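Putative oxidoreductase (Staphylococcus aureus subsp. aureus, PDB 3IV4) probably acts as a thiol-disulfide oxidoreductase with a thioredoxin fold, perhaps as a monothiol bacilliredoxin of the BrxC type. Local coordinates at residues 47-52 with 105-110; 81-86 with 100-105. One frame throughout, in Å; residues are numbered along the deposited sequence. Where two conformers were deposited one is given.

Contact 1: 47-52 with 105-110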
loop_
_atom_site.group_PDB
_atom_site.type_symbol
_atom_site.label_atom_id
_atom_site.label_comp_id
_atom_site.label_asym_id
_atom_site.label_seq_id
_atom_site.Cartn_x
_atom_site.Cartn_y
_atom_site.Cartn_z
ATOM N N ASN A 47 -6.162 5.522 -3.655
ATOM C CA ASN A 47 -7.512 5.844 -3.187
ATOM C C ASN A 47 -8.577 5.696 -4.259
ATOM O O ASN A 47 -9.674 5.250 -3.961
ATOM C CB ASN A 47 -7.590 7.274 -2.650
ATOM C CG ASN A 47 -7.211 7.377 -1.202
ATOM O OD1 ASN A 47 -7.883 6.837 -0.329
ATOM N ND2 ASN A 47 -6.128 8.091 -0.933
ATOM N N LYS A 48 -8.273 6.113 -5.491
ATOM C CA LYS A 48 -9.231 5.983 -6.604
ATOM C C LYS A 48 -9.529 4.524 -6.891
ATOM O O LYS A 48 -10.681 4.125 -7.061
ATOM C CB LYS A 48 -8.683 6.669 -7.858
ATOM C CG LYS A 48 -8.929 8.167 -7.883
ATOM C CD LYS A 48 -7.982 8.796 -8.869
ATOM C CE LYS A 48 -8.339 10.229 -9.138
ATOM N NZ LYS A 48 -7.396 10.692 -10.204
ATOM N N PHE A 49 -8.491 3.703 -6.896
ATOM C CA PHE A 49 -8.672 2.283 -7.131
ATOM C C PHE A 49 -9.508 1.629 -6.017
ATOM O O PHE A 49 -10.495 0.917 -6.288
ATOM C CB PHE A 49 -7.287 1.638 -7.223
ATOM C CG PHE A 49 -7.319 0.139 -7.174
ATOM C CD1 PHE A 49 -7.737 -0.595 -8.284
ATOM C CD2 PHE A 49 -6.931 -0.538 -6.015
ATOM C CE1 PHE A 49 -7.769 -1.979 -8.242
ATOM C CE2 PHE A 49 -6.958 -1.917 -5.965
ATOM C CZ PHE A 49 -7.371 -2.636 -7.082
ATOM N N LEU A 50 -9.117 1.857 -4.762
ATOM C CA LEU A 50 -9.818 1.220 -3.650
ATOM C C LEU A 50 -11.273 1.658 -3.550
ATOM O O LEU A 50 -12.169 0.829 -3.296
ATOM C CB LEU A 50 -9.096 1.517 -2.340
ATOM C CG LEU A 50 -7.704 0.909 -2.193
ATOM C CD1 LEU A 50 -6.988 1.566 -1.014
ATOM C CD2 LEU A 50 -7.770 -0.611 -2.077
ATOM N N TYR A 51 -11.495 2.955 -3.741
ATOM C CA TYR A 51 -12.849 3.526 -3.722
ATOM C C TYR A 51 -13.737 2.917 -4.810
ATOM O O TYR A 51 -14.869 2.529 -4.553
ATOM C CB TYR A 51 -12.761 5.043 -3.850
ATOM C CG TYR A 51 -14.066 5.776 -3.851
ATOM C CD1 TYR A 51 -14.863 5.826 -2.719
ATOM C CD2 TYR A 51 -14.475 6.460 -4.984
ATOM C CE1 TYR A 51 -16.071 6.538 -2.730
ATOM C CE2 TYR A 51 -15.655 7.165 -5.008
ATOM C CZ TYR A 51 -16.451 7.190 -3.888
ATOM O OH TYR A 51 -17.629 7.908 -3.926
ATOM N N GLU A 52 -13.192 2.782 -6.013
ATOM C CA GLU A 52 -13.943 2.168 -7.114
ATOM C C GLU A 52 -14.242 0.691 -6.820
ATOM O O GLU A 52 -15.296 0.168 -7.217
ATOM C CB GLU A 52 -13.161 2.343 -8.430
ATOM C CG GLU A 52 -13.949 2.194 -9.731
ATOM C CD GLU A 52 -15.243 3.004 -9.775
ATOM O OE1 GLU A 52 -16.286 2.438 -9.384
ATOM O OE2 GLU A 52 -15.232 4.193 -10.182
ATOM N N SER A 105 -4.773 1.319 -13.151
ATOM C CA SER A 105 -4.677 0.163 -14.045
ATOM C C SER A 105 -3.687 -0.907 -13.572
ATOM O O SER A 105 -3.966 -2.101 -13.704
ATOM C CB SER A 105 -4.400 0.584 -15.489
ATOM O OG SER A 105 -3.314 1.490 -15.591
ATOM N N SER A 106 -2.540 -0.508 -13.021
ATOM C CA SER A 106 -1.602 -1.511 -12.522
ATOM C C SER A 106 -2.118 -2.215 -11.272
ATOM O O SER A 106 -1.927 -3.423 -11.105
ATOM C CB SER A 106 -0.210 -0.936 -12.313
ATOM O OG SER A 106 -0.153 -0.105 -11.165
ATOM N N LEU A 107 -2.786 -1.460 -10.401
ATOM C CA LEU A 107 -3.431 -2.045 -9.233
ATOM C C LEU A 107 -4.482 -3.054 -9.672
ATOM O O LEU A 107 -4.588 -4.140 -9.104
ATOM C CB LEU A 107 -4.027 -0.945 -8.344
ATOM C CG LEU A 107 -2.992 -0.050 -7.626
ATOM C CD1 LEU A 107 -3.576 1.310 -7.271
ATOM C CD2 LEU A 107 -2.459 -0.724 -6.367
ATOM N N ALA A 108 -5.238 -2.707 -10.709
ATOM C CA ALA A 108 -6.248 -3.630 -11.226
ATOM C C ALA A 108 -5.628 -4.905 -11.825
ATOM O O ALA A 108 -6.128 -6.011 -11.611
ATOM C CB ALA A 108 -7.123 -2.927 -12.229
ATOM N N GLN A 109 -4.511 -4.751 -12.525
ATOM C CA GLN A 109 -3.787 -5.894 -13.082
ATOM C C GLN A 109 -3.266 -6.824 -12.002
ATOM O O GLN A 109 -3.208 -8.040 -12.207
ATOM C CB GLN A 109 -2.617 -5.416 -13.929
ATOM C CG GLN A 109 -3.005 -4.817 -15.261
ATOM C CD GLN A 109 -2.042 -3.702 -15.724
ATOM O OE1 GLN A 109 -0.869 -3.658 -15.336
ATOM N NE2 GLN A 109 -2.546 -2.799 -16.544
ATOM N N ALA A 110 -2.911 -6.259 -10.846
ATOM C CA ALA A 110 -2.401 -7.059 -9.735
ATOM C C ALA A 110 -3.387 -8.127 -9.299
ATOM O O ALA A 110 -2.987 -9.193 -8.829
ATOM C CB ALA A 110 -2.049 -6.152 -8.546
#
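Leu107 and Ala108, on one turn of helix 104-110, meet a single aromatic side chain from helix 37-53, that of Phe49. The turn begins with Ser105 and Ser106, whose hydroxyls are both used in closing the start of the helix. Leu107 comes next and makes the main contact. Its CB sits 3.5 Å from the centroid of the Phe49 ring and only 7° off the ring normal, a CH-pi contact over the middle of the face. With its CG beside the backbone N (chi1 -69°), Leu107 sends CD1 back along the base of the aromatic side chain, where it lies 3.7 Å from Phe49 CB. Phe49 answers with CG anti to its own backbone nitrogen (chi1 168°), which carries the ring across the gap between the helices. The far end of the ring reaches main chain: Phe49 CZ is 3.8 Å from Leu107 O. At Ala108 the approach is oblique, with Phe49 CE1 3.6 Å from Ala108 N and 4.1 Å from Ala108 CB. Ala110, one turn on from Ser106, points toward helix 37-53 but packs on Phe28 and Trp95 of the sheet. No hydrogen bond links the two segments; the contact is van der Waals and CH-pi packing, largely buried. Phe28, from strand 26-32, also meets the Phe49 ring edge-to-face and touches Leu107, so the aromatic group is wedged between the two helices and the sheet. Two helices lying side by side on the same face of a central mixed sheet, one of them the C-terminal helix, are a standard feature of the thioredoxin fold.

Contact 2: 81-86 with 100-105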
loop_
_atom_site.group_PDB
_atom_site.type_symbol
_atom_site.label_atom_id
_atom_site.label_comp_id
_atom_site.label_asym_id
_atom_site.label_seq_id
_atom_site.Cartn_x
_atom_site.Cartn_y
_atom_site.Cartn_z
ATOM N N GLU A 81 11.420 1.418 -1.671
ATOM C CA GLU A 81 11.213 2.613 -2.498
ATOM C C GLU A 81 10.051 3.350 -1.882
ATOM O O GLU A 81 9.276 2.777 -1.111
ATOM C CB GLU A 81 10.831 2.277 -3.946
ATOM C CG GLU A 81 11.810 1.384 -4.687
ATOM C CD GLU A 81 13.048 2.105 -5.180
ATOM O OE1 GLU A 81 13.150 3.351 -5.066
ATOM O OE2 GLU A 81 13.929 1.394 -5.702
ATOM N N SER A 82 9.903 4.615 -2.261
ATOM C CA SER A 82 8.687 5.338 -1.935
ATOM C C SER A 82 8.330 6.276 -3.087
ATOM O O SER A 82 9.192 7.003 -3.592
ATOM C CB SER A 82 8.820 6.078 -0.614
ATOM O OG SER A 82 7.549 6.537 -0.207
ATOM N N PRO A 83 7.070 6.245 -3.540
ATOM C CA PRO A 83 5.985 5.386 -3.088
ATOM C C PRO A 83 6.186 3.960 -3.606
ATOM O O PRO A 83 6.795 3.760 -4.648
ATOM C CB PRO A 83 4.759 6.018 -3.743
ATOM C CG PRO A 83 5.272 6.592 -5.009
ATOM C CD PRO A 83 6.656 7.095 -4.674
ATOM N N GLN A 84 5.616 2.987 -2.906
ATOM C CA GLN A 84 5.775 1.586 -3.286
ATOM C C GLN A 84 4.539 0.846 -2.846
ATOM O O GLN A 84 4.141 0.940 -1.689
ATOM C CB GLN A 84 7.020 1.016 -2.617
ATOM C CG GLN A 84 7.381 -0.382 -3.065
ATOM C CD GLN A 84 8.735 -0.799 -2.475
ATOM O OE1 GLN A 84 8.967 -0.657 -1.267
ATOM N NE2 GLN A 84 9.643 -1.273 -3.333
ATOM N N ALA A 85 3.927 0.091 -3.751
ATOM C CA ALA A 85 2.683 -0.583 -3.409
ATOM C C ALA A 85 2.863 -2.080 -3.520
ATOM O O ALA A 85 3.618 -2.554 -4.376
ATOM C CB ALA A 85 1.547 -0.107 -4.327
ATOM N N PHE A 86 2.177 -2.804 -2.639
ATOM C CA PHE A 86 2.269 -4.258 -2.566
ATOM C C PHE A 86 0.865 -4.831 -2.526
ATOM O O PHE A 86 -0.050 -4.219 -1.990
ATOM C CB PHE A 86 2.944 -4.672 -1.254
ATOM C CG PHE A 86 4.375 -4.300 -1.165
ATOM C CD1 PHE A 86 5.354 -5.181 -1.624
ATOM C CD2 PHE A 86 4.773 -3.061 -0.634
ATOM C CE1 PHE A 86 6.705 -4.845 -1.554
ATOM C CE2 PHE A 86 6.112 -2.729 -0.560
ATOM C CZ PHE A 86 7.076 -3.619 -1.024
ATOM N N GLY A 100 5.742 6.033 -10.473
ATOM C CA GLY A 100 4.633 6.183 -11.408
ATOM C C GLY A 100 3.961 4.924 -11.914
ATOM O O GLY A 100 2.898 4.995 -12.530
ATOM N N ASP A 101 4.570 3.766 -11.655
ATOM C CA ASP A 101 3.937 2.492 -12.001
ATOM C C ASP A 101 2.793 2.118 -11.071
ATOM O O ASP A 101 2.105 1.121 -11.314
ATOM C CB ASP A 101 4.943 1.350 -11.969
ATOM C CG ASP A 101 5.730 1.199 -13.255
ATOM O OD1 ASP A 101 5.360 1.761 -14.321
ATOM O OD2 ASP A 101 6.735 0.467 -13.186
ATOM N N ILE A 102 2.590 2.893 -10.002
ATOM C CA ILE A 102 1.419 2.710 -9.137
ATOM C C ILE A 102 0.296 3.559 -9.715
ATOM O O ILE A 102 0.294 4.797 -9.587
ATOM C CB ILE A 102 1.683 3.151 -7.676
ATOM C CG1 ILE A 102 2.866 2.385 -7.058
ATOM C CG2 ILE A 102 0.414 2.916 -6.789
ATOM C CD1 ILE A 102 3.458 3.067 -5.817
ATOM N N ASN A 103 -0.670 2.910 -10.345
ATOM C CA ASN A 103 -1.811 3.636 -10.900
ATOM C C ASN A 103 -3.003 2.695 -10.917
ATOM O O ASN A 103 -2.852 1.486 -10.680
ATOM C CB ASN A 103 -1.479 4.211 -12.294
ATOM C CG ASN A 103 -0.881 3.179 -13.222
ATOM O OD1 ASN A 103 -1.477 2.134 -13.474
ATOM N ND2 ASN A 103 0.324 3.450 -13.711
ATOM N N VAL A 104 -4.189 3.237 -11.197
ATOM C CA VAL A 104 -5.411 2.452 -11.089
ATOM C C VAL A 104 -5.389 1.212 -11.979
ATOM O O VAL A 104 -5.909 0.160 -11.598
ATOM C CB VAL A 104 -6.655 3.289 -11.405
ATOM C CG1 VAL A 104 -7.878 2.398 -11.360
ATOM C CG2 VAL A 104 -6.778 4.455 -10.419
ATOM N N SER A 105 -4.773 1.319 -13.151
ATOM C CA SER A 105 -4.677 0.163 -14.045
ATOM C C SER A 105 -3.687 -0.907 -13.572
ATOM O O SER A 105 -3.966 -2.101 -13.704
ATOM C CB SER A 105 -4.400 0.584 -15.489
ATOM O OG SER A 105 -3.314 1.490 -15.591
#
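Ile102 has CG1 beside its backbone nitrogen (chi1 -58°) and CD1 swung out in an extended chain (chi2 161°), and this carries its terminal methyl onto the backbone between Pro83 and Ala85. There CD1 lies 3.6 Å from Pro83 O and 3.7 Å from Ala85 N, covering the main chain where the loop passes into strand 84-89. The proline ring comes across obliquely, with Pro83 CB 3.8 Å from Ile102 CD1. Further along, Ala85 CB meets the inner part of the isoleucine, 3.9 Å from Ile102 CG1 and 4.1 Å from Ile102 CG2. The four touching residues are all buried, and the methyl packs on main chain as well as apolar side chains.

Just past Ile102, Asn103 is the N-cap of helix 104-110, its OD1 accepting the backbone N of Ser106. The same oxygen takes the hydroxyl of Ser105 at 2.9 Å, OG to OD1, from well above the carbonyl plane (49°). The amide's other end, Asn103 ND2, bonds Gly100 O at 3.2 Å. Bonds at both ends fix the rotation of the amide and tie the turn to the helix that follows.

The peptide bond before Pro83 is cis, as in the cis-proline loop that thioredoxin-fold proteins keep beside their active site. The Pro83 ring also touches Ile38, Ser39 and Ala42 of helix 37-53. Strand 84-89 runs antiparallel between strands 26-32 and 92-98, and Ile102 reaches over it to Leu30 on the first of these, while Gln45 of helix 37-53 bonds Val104 N.

In the fold
From the N terminus the chain runs through strands 8-10 and 26-32 before helix 37-53 supplies the first half of contact 1. Strand 57-61 and helix 66-76 follow, and contact 2 begins in the loop leading into strand 84-89. The hairpin with strand 92-98 leads to the turn at 100-103, which closes contact 2 after a short loop; helix 104-110 then closes the longer loop of contact 1, so contact 2 is nested within it. Ser105 belongs to both, and a probable hydrogen bond between Ser106 OG and Asp101 O joins them. Together they fix the C-terminal helix against helix 37-53 and the turn before it against the sheet.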